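Local coordinates for protein Rna-directed RNA polymerase (Infectious pancreatic necrosis virus, PDB 3ZED) that probably copies the viral RNA genome as an RNA-dependent RNA polymerase, found both free and covalently attached to genomic RNA, at residues 506-509 with 513-516; 175-180 with 402-407. All coordinates share one frame; numbering follows the deposited sequence.

Contact 1: residues 506-509 with 513-516; sequences DLEE and INFK. With K (potassium ion), chain K.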
ATOM      1  N   ASP B 506      -2.721  -5.612 -26.209  1.00 53.54           N
ATOM      2  CA  ASP B 506      -3.666  -4.616 -26.711  1.00 53.65           C
ATOM      3  C   ASP B 506      -4.569  -4.074 -25.598  1.00 55.26           C
ATOM      4  O   ASP B 506      -5.157  -3.005 -25.767  1.00 56.48           O
ATOM      5  CB  ASP B 506      -4.525  -5.223 -27.825  1.00 57.82           C
ATOM      6  CG  ASP B 506      -3.870  -5.288 -29.199  1.00 70.60           C
ATOM      7  OD1 ASP B 506      -2.713  -4.805 -29.340  1.00 70.24           O
ATOM      8  OD2 ASP B 506      -4.511  -5.829 -30.134  1.00 76.54           O
ATOM      9  N   LEU B 507      -4.668  -4.789 -24.455  1.00 49.09           N
ATOM     10  CA  LEU B 507      -5.474  -4.344 -23.320  1.00 47.34           C
ATOM     11  C   LEU B 507      -4.853  -3.086 -22.691  1.00 48.17           C
ATOM     12  O   LEU B 507      -5.559  -2.348 -22.016  1.00 46.69           O
ATOM     13  CB  LEU B 507      -5.699  -5.449 -22.268  1.00 46.58           C
ATOM     14  CG  LEU B 507      -6.360  -6.758 -22.763  1.00 52.58           C
ATOM     15  CD1 LEU B 507      -6.231  -7.867 -21.733  1.00 52.13           C
ATOM     16  CD2 LEU B 507      -7.797  -6.570 -23.170  1.00 55.80           C
ATOM     17  N   GLU B 508      -3.558  -2.803 -22.968  1.00 45.00           N
ATOM     18  CA  GLU B 508      -2.915  -1.586 -22.468  1.00 44.81           C
ATOM     19  C   GLU B 508      -3.651  -0.356 -23.002  1.00 49.82           C
ATOM     20  O   GLU B 508      -4.083   0.489 -22.214  1.00 48.28           O
ATOM     21  CB  GLU B 508      -1.441  -1.521 -22.875  1.00 45.54           C
ATOM     22  CG  GLU B 508      -0.470  -2.323 -22.032  1.00 44.43           C
ATOM     23  CD  GLU B 508       0.967  -1.909 -22.306  1.00 60.53           C
ATOM     24  OE1 GLU B 508       1.362  -1.829 -23.493  1.00 57.51           O
ATOM     25  OE2 GLU B 508       1.677  -1.576 -21.334  1.00 48.57           O
ATOM     26  N   GLU B 509      -3.842  -0.292 -24.341  1.00 47.33           N
ATOM     27  CA  GLU B 509      -4.538   0.798 -25.005  1.00 48.12           C
ATOM     28  C   GLU B 509      -6.024   0.794 -24.666  1.00 52.50           C
ATOM     29  O   GLU B 509      -6.596   1.864 -24.476  1.00 52.42           O
ATOM     30  CB  GLU B 509      -4.326   0.726 -26.527  1.00 50.95           C
ATOM     31  CG  GLU B 509      -5.039   1.817 -27.310  1.00 66.14           C
ATOM     32  CD  GLU B 509      -4.779   1.852 -28.806  1.00 93.35           C
ATOM     33  OE1 GLU B 509      -4.203   0.884 -29.359  1.00 92.87           O
ATOM     34  OE2 GLU B 509      -5.162   2.866 -29.428  1.00 86.14           O
ATOM     35  N   ILE B 513      -4.069   1.551 -19.044  1.00 42.03           N
ATOM     36  CA  ILE B 513      -3.241   1.041 -17.954  1.00 40.22           C
ATOM     37  C   ILE B 513      -2.073   0.251 -18.549  1.00 45.04           C
ATOM     38  O   ILE B 513      -2.283  -0.738 -19.251  1.00 45.58           O
ATOM     39  CB  ILE B 513      -4.089   0.201 -16.940  1.00 42.38           C
ATOM     40  CG1 ILE B 513      -5.220   1.053 -16.328  1.00 43.05           C
ATOM     41  CG2 ILE B 513      -3.199  -0.373 -15.811  1.00 41.57           C
ATOM     42  CD1 ILE B 513      -6.432   0.257 -15.754  1.00 50.58           C
ATOM     43  N   ASN B 514      -0.844   0.709 -18.274  1.00 41.72           N
ATOM     44  CA  ASN B 514       0.392   0.053 -18.707  1.00 40.89           C
ATOM     45  C   ASN B 514       0.674  -1.134 -17.818  1.00 43.97           C
ATOM     46  O   ASN B 514       0.501  -1.050 -16.603  1.00 42.42           O
ATOM     47  CB  ASN B 514       1.580   1.028 -18.643  1.00 37.61           C
ATOM     48  CG  ASN B 514       1.491   2.242 -19.521  1.00 46.36           C
ATOM     49  OD1 ASN B 514       0.418   2.757 -19.802  1.00 42.10           O
ATOM     50  ND2 ASN B 514       2.623   2.766 -19.923  1.00 40.22           N
ATOM     51  N   PHE B 515       1.153  -2.222 -18.399  1.00 41.51           N
ATOM     52  CA  PHE B 515       1.508  -3.403 -17.612  1.00 40.74           C
ATOM     53  C   PHE B 515       2.547  -4.188 -18.354  1.00 46.16           C
ATOM     54  O   PHE B 515       2.721  -4.010 -19.566  1.00 45.56           O
ATOM     55  CB  PHE B 515       0.265  -4.288 -17.328  1.00 42.67           C
ATOM     56  CG  PHE B 515      -0.550  -4.686 -18.547  1.00 45.02           C
ATOM     57  CD1 PHE B 515      -0.098  -5.672 -19.418  1.00 47.80           C
ATOM     58  CD2 PHE B 515      -1.780  -4.091 -18.808  1.00 47.75           C
ATOM     59  CE1 PHE B 515      -0.837  -6.014 -20.558  1.00 50.28           C
ATOM     60  CE2 PHE B 515      -2.537  -4.460 -19.924  1.00 50.60           C
ATOM     61  CZ  PHE B 515      -2.063  -5.418 -20.792  1.00 49.39           C
ATOM     62  N   LYS B 516       3.221  -5.093 -17.652  1.00 44.15           N
ATOM     63  CA  LYS B 516       4.178  -5.977 -18.310  1.00 43.66           C
ATOM     64  C   LYS B 516       4.184  -7.332 -17.667  1.00 44.73           C
ATOM     65  O   LYS B 516       3.887  -7.483 -16.479  1.00 42.21           O
ATOM     66  CB  LYS B 516       5.604  -5.413 -18.449  1.00 47.69           C
ATOM     67  CG  LYS B 516       6.236  -4.724 -17.257  1.00 78.45           C
ATOM     68  CD  LYS B 516       7.597  -4.145 -17.681  1.00 95.79           C
ATOM     69  CE  LYS B 516       8.090  -3.029 -16.788  1.00109.84           C
ATOM     70  NZ  LYS B 516       9.172  -3.480 -15.871  1.00117.10           N
TER
HETATM   71  K     K K1002      -1.141   4.736 -18.613  1.00 43.70           K
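Glu508 lies with CG over one face of the Phe515 ring, and its extended chain carries the carboxylate on to the Phe515 backbone N. Glu508 CG does the touching. This atom sits 3.7 Å from the centroid of the Phe515 ring, 15° off the ring normal, in a CH-pi contact. The ring is placed there by its first torsion (chi1 53°), which sets CG between the backbone N and the carbonyl carbon. Carboxylate and ring planes are turned 56° apart. Glu508 OE2 takes the backbone N-H of Phe515 on its anti lone pair, with 3.1 Å from OE2 to N. The same OE2 lies near another acceptor, Phe515 O, and forms a salt bridge with Arg181. The positive charge of Arg181 may ease this crowding of acceptors. Leu507 adds apolar contact: its CB is 3.9 Å from Phe515 CZ, and its backbone carbon lies at the edge of the ring.

The segments join helix 507-511 to the start of strand 515-521. This is an outermost strand of the four-stranded antiparallel palm sheet, next to strand 397-403. In the connection, Ile513 N makes a weak hydrogen bond to Glu508 O at 3.3 Å. Glu508 CA also approaches Ile513 O at 3.4 Å in a C-H...O contact. Asn514 points its CB away from the helix overall, yet CB still lies 3.7 Å from Glu508 OE2. Asn514 OD1 binds the potassium ion at 2.8 Å, and its ND2 donates to Glu404 OE1. The Ile513 side chain packs on Met483 and Val487 of helix 476-493.

Contact 2: residues 175-180 with 402-407; sequences KGVATG and DLEKGE. With K (potassium ion), chain K.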
ATOM      1  N   LYS B 175       5.366  10.491 -15.337  1.00 37.57           N
ATOM      2  CA  LYS B 175       4.650  11.317 -16.313  1.00 37.61           C
ATOM      3  C   LYS B 175       4.519  10.556 -17.645  1.00 43.95           C
ATOM      4  O   LYS B 175       3.465  10.618 -18.271  1.00 46.11           O
ATOM      5  CB  LYS B 175       5.360  12.673 -16.504  1.00 39.64           C
ATOM      6  CG  LYS B 175       4.726  13.547 -17.586  1.00 46.85           C
ATOM      7  CD  LYS B 175       5.415  14.892 -17.721  1.00 52.72           C
ATOM      8  CE  LYS B 175       4.817  15.733 -18.832  1.00 66.12           C
ATOM      9  NZ  LYS B 175       5.408  15.392 -20.149  1.00 86.92           N
ATOM     10  N   GLY B 176       5.578   9.853 -18.049  1.00 41.03           N
ATOM     11  CA  GLY B 176       5.611   9.035 -19.258  1.00 41.85           C
ATOM     12  C   GLY B 176       4.561   7.939 -19.267  1.00 44.82           C
ATOM     13  O   GLY B 176       3.889   7.739 -20.283  1.00 44.75           O
ATOM     14  N   VAL B 177       4.376   7.248 -18.120  1.00 41.33           N
ATOM     15  CA  VAL B 177       3.334   6.204 -17.955  1.00 40.05           C
ATOM     16  C   VAL B 177       1.922   6.863 -18.011  1.00 41.29           C
ATOM     17  O   VAL B 177       1.032   6.369 -18.710  1.00 39.97           O
ATOM     18  CB  VAL B 177       3.541   5.343 -16.660  1.00 42.39           C
ATOM     19  CG1 VAL B 177       2.299   4.521 -16.320  1.00 41.14           C
ATOM     20  CG2 VAL B 177       4.759   4.434 -16.787  1.00 41.89           C
ATOM     21  N   ALA B 178       1.750   8.004 -17.330  1.00 38.58           N
ATOM     22  CA  ALA B 178       0.477   8.720 -17.277  1.00 39.91           C
ATOM     23  C   ALA B 178       0.064   9.366 -18.598  1.00 49.17           C
ATOM     24  O   ALA B 178      -1.138   9.403 -18.881  1.00 51.79           O
ATOM     25  CB  ALA B 178       0.524   9.799 -16.199  1.00 40.30           C
ATOM     26  N   THR B 179       1.019   9.952 -19.365  1.00 46.25           N
ATOM     27  CA  THR B 179       0.671  10.771 -20.536  1.00 47.79           C
ATOM     28  C   THR B 179       1.414  10.420 -21.846  1.00 52.74           C
ATOM     29  O   THR B 179       1.124  11.029 -22.874  1.00 53.22           O
ATOM     30  CB  THR B 179       0.965  12.275 -20.210  1.00 50.90           C
ATOM     31  OG1 THR B 179       2.378  12.457 -20.089  1.00 54.86           O
ATOM     32  CG2 THR B 179       0.277  12.769 -18.927  1.00 48.82           C
ATOM     33  N   GLY B 180       2.356   9.490 -21.799  1.00 49.07           N
ATOM     34  CA  GLY B 180       3.196   9.163 -22.951  1.00 49.21           C
ATOM     35  C   GLY B 180       2.631   8.223 -23.986  1.00 51.64           C
ATOM     36  O   GLY B 180       1.642   8.543 -24.624  1.00 52.64           O
ATOM     37  N   ASP B 402       2.558  -7.365 -13.823  1.00 39.65           N
ATOM     38  CA  ASP B 402       2.556  -6.202 -12.945  1.00 38.63           C
ATOM     39  C   ASP B 402       2.195  -4.984 -13.714  1.00 40.83           C
ATOM     40  O   ASP B 402       2.691  -4.804 -14.832  1.00 40.65           O
ATOM     41  CB  ASP B 402       3.927  -5.974 -12.293  1.00 39.79           C
ATOM     42  CG  ASP B 402       4.317  -6.978 -11.225  1.00 50.32           C
ATOM     43  OD1 ASP B 402       3.447  -7.774 -10.805  1.00 47.35           O
ATOM     44  OD2 ASP B 402       5.488  -6.965 -10.807  1.00 61.39           O
ATOM     45  N   LEU B 403       1.419  -4.098 -13.099  1.00 34.21           N
ATOM     46  CA  LEU B 403       1.143  -2.807 -13.715  1.00 34.07           C
ATOM     47  C   LEU B 403       2.461  -2.078 -13.814  1.00 38.61           C
ATOM     48  O   LEU B 403       3.325  -2.250 -12.945  1.00 36.40           O
ATOM     49  CB  LEU B 403       0.113  -1.986 -12.916  1.00 33.57           C
ATOM     50  CG  LEU B 403      -1.246  -2.644 -12.615  1.00 35.54           C
ATOM     51  CD1 LEU B 403      -2.169  -1.659 -11.930  1.00 35.84           C
ATOM     52  CD2 LEU B 403      -1.884  -3.265 -13.872  1.00 33.40           C
ATOM     53  N   GLU B 404       2.672  -1.357 -14.912  1.00 36.76           N
ATOM     54  CA  GLU B 404       3.931  -0.665 -15.076  1.00 36.69           C
ATOM     55  C   GLU B 404       3.855   0.616 -14.272  1.00 40.49           C
ATOM     56  O   GLU B 404       3.039   1.472 -14.591  1.00 42.62           O
ATOM     57  CB  GLU B 404       4.237  -0.413 -16.563  1.00 38.53           C
ATOM     58  CG  GLU B 404       5.479   0.435 -16.778  1.00 42.65           C
ATOM     59  CD  GLU B 404       5.822   0.811 -18.207  1.00 63.62           C
ATOM     60  OE1 GLU B 404       4.902   0.905 -19.051  1.00 46.90           O
ATOM     61  OE2 GLU B 404       7.021   1.052 -18.470  1.00 66.99           O
ATOM     62  N   LYS B 405       4.686   0.719 -13.211  1.00 37.23           N
ATOM     63  CA  LYS B 405       4.762   1.877 -12.308  1.00 37.75           C
ATOM     64  C   LYS B 405       3.347   2.233 -11.906  1.00 42.13           C
ATOM     65  O   LYS B 405       2.919   3.363 -12.136  1.00 43.94           O
ATOM     66  CB  LYS B 405       5.487   3.065 -13.001  1.00 39.43           C
ATOM     67  CG  LYS B 405       6.954   2.778 -13.284  1.00 45.95           C
ATOM     68  CD  LYS B 405       7.569   3.773 -14.246  1.00 41.45           C
ATOM     69  CE  LYS B 405       8.972   3.363 -14.611  1.00 47.10           C
ATOM     70  NZ  LYS B 405       9.004   2.449 -15.789  1.00 50.78           N
ATOM     71  N   GLY B 406       2.619   1.210 -11.432  1.00 37.52           N
ATOM     72  CA  GLY B 406       1.194   1.205 -11.089  1.00 37.27           C
ATOM     73  C   GLY B 406       0.484   2.526 -10.863  1.00 40.48           C
ATOM     74  O   GLY B 406      -0.400   2.902 -11.638  1.00 39.02           O
ATOM     75  N   GLU B 407       0.853   3.206  -9.762  1.00 37.78           N
ATOM     76  CA  GLU B 407       0.330   4.484  -9.257  1.00 38.92           C
ATOM     77  C   GLU B 407       0.169   5.573 -10.346  1.00 43.46           C
ATOM     78  O   GLU B 407      -0.799   6.332 -10.302  1.00 43.78           O
ATOM     79  CB  GLU B 407       1.251   5.020  -8.142  1.00 39.87           C
ATOM     80  CG  GLU B 407       1.159   4.252  -6.826  1.00 47.79           C
ATOM     81  CD  GLU B 407       2.109   3.079  -6.635  1.00 68.45           C
ATOM     82  OE1 GLU B 407       2.447   2.404  -7.633  1.00 64.29           O
ATOM     83  OE2 GLU B 407       2.512   2.825  -5.476  1.00 60.11           O
TER
HETATM   84  K     K K1002      -1.141   4.736 -18.613  1.00 43.70           K
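Val177 packs its two methyl groups against Glu404 and Lys405, joining the end of helix 164-179 to the turn after strand 397-403. Along the helix, Lys175 comes first. Its carbonyl oxygen accepts both the backbone N-H and the hydroxyl of Thr179, one turn on. Thr179 OG1 lies 2.8 Å from Lys175 O and approaches it from above the carbonyl plane. Gly176 O accepts the backbone N-H of Gly180, with 2.8 Å from O to N. Val177 follows, and it carries the whole contact. Its CG1, set opposite the backbone N (chi1 166°), reaches Glu404 O at 3.6 Å. Its CG2 meets the aliphatic part of Lys405, with 3.8 Å to CD, and lies 4.0 Å from Glu404 CD. Both side chains run past the valine at a slant. The Glu404 carboxylate is directed elsewhere: OE1 pairs with Arg181, while OE2 has a long salt bridge to Lys405 NZ. The left-handed backbone of Lys405 (phi 48°, psi 52°) turns the chain just after the strand. Ala178 touches Asn184. Gly180 then leaves the helical conformation. Back at Val177, the carbonyl oxygen binds the potassium ion at 2.7 Å, with Asn182, Asn184, Asn409, Gly512 and Asn514 completing the site. The arrangement is a metal site at the C-terminal end of a helix, where a backbone oxygen of the last turn serves as ligand.

In the fold
Contacts 1 and 2 lie side by side in the palm, with centres about 10 Å apart. Strands 515-521 and 397-403 are antiparallel neighbours in one sheet. Probable hydrogen bonds join them, from Glu404 N to Asn514 O at 2.8 Å and from Lys516 N to Asp402 O at 2.9 Å. Ile513 CG2 also packs on Leu403 CD2 at 3.7 Å. The potassium ion takes a ligand from each contact, and Arg181 pairs with a glutamate of each. On the far side, the Asp402 carboxylate bonds through OD1 to Asn389 ND2, and Leu403 pairs with Asp388 through the backbone. Asp388 and Asn389 belong to the Ala-Asp-Asn sequence of motif C in the permuted birnavirus palm.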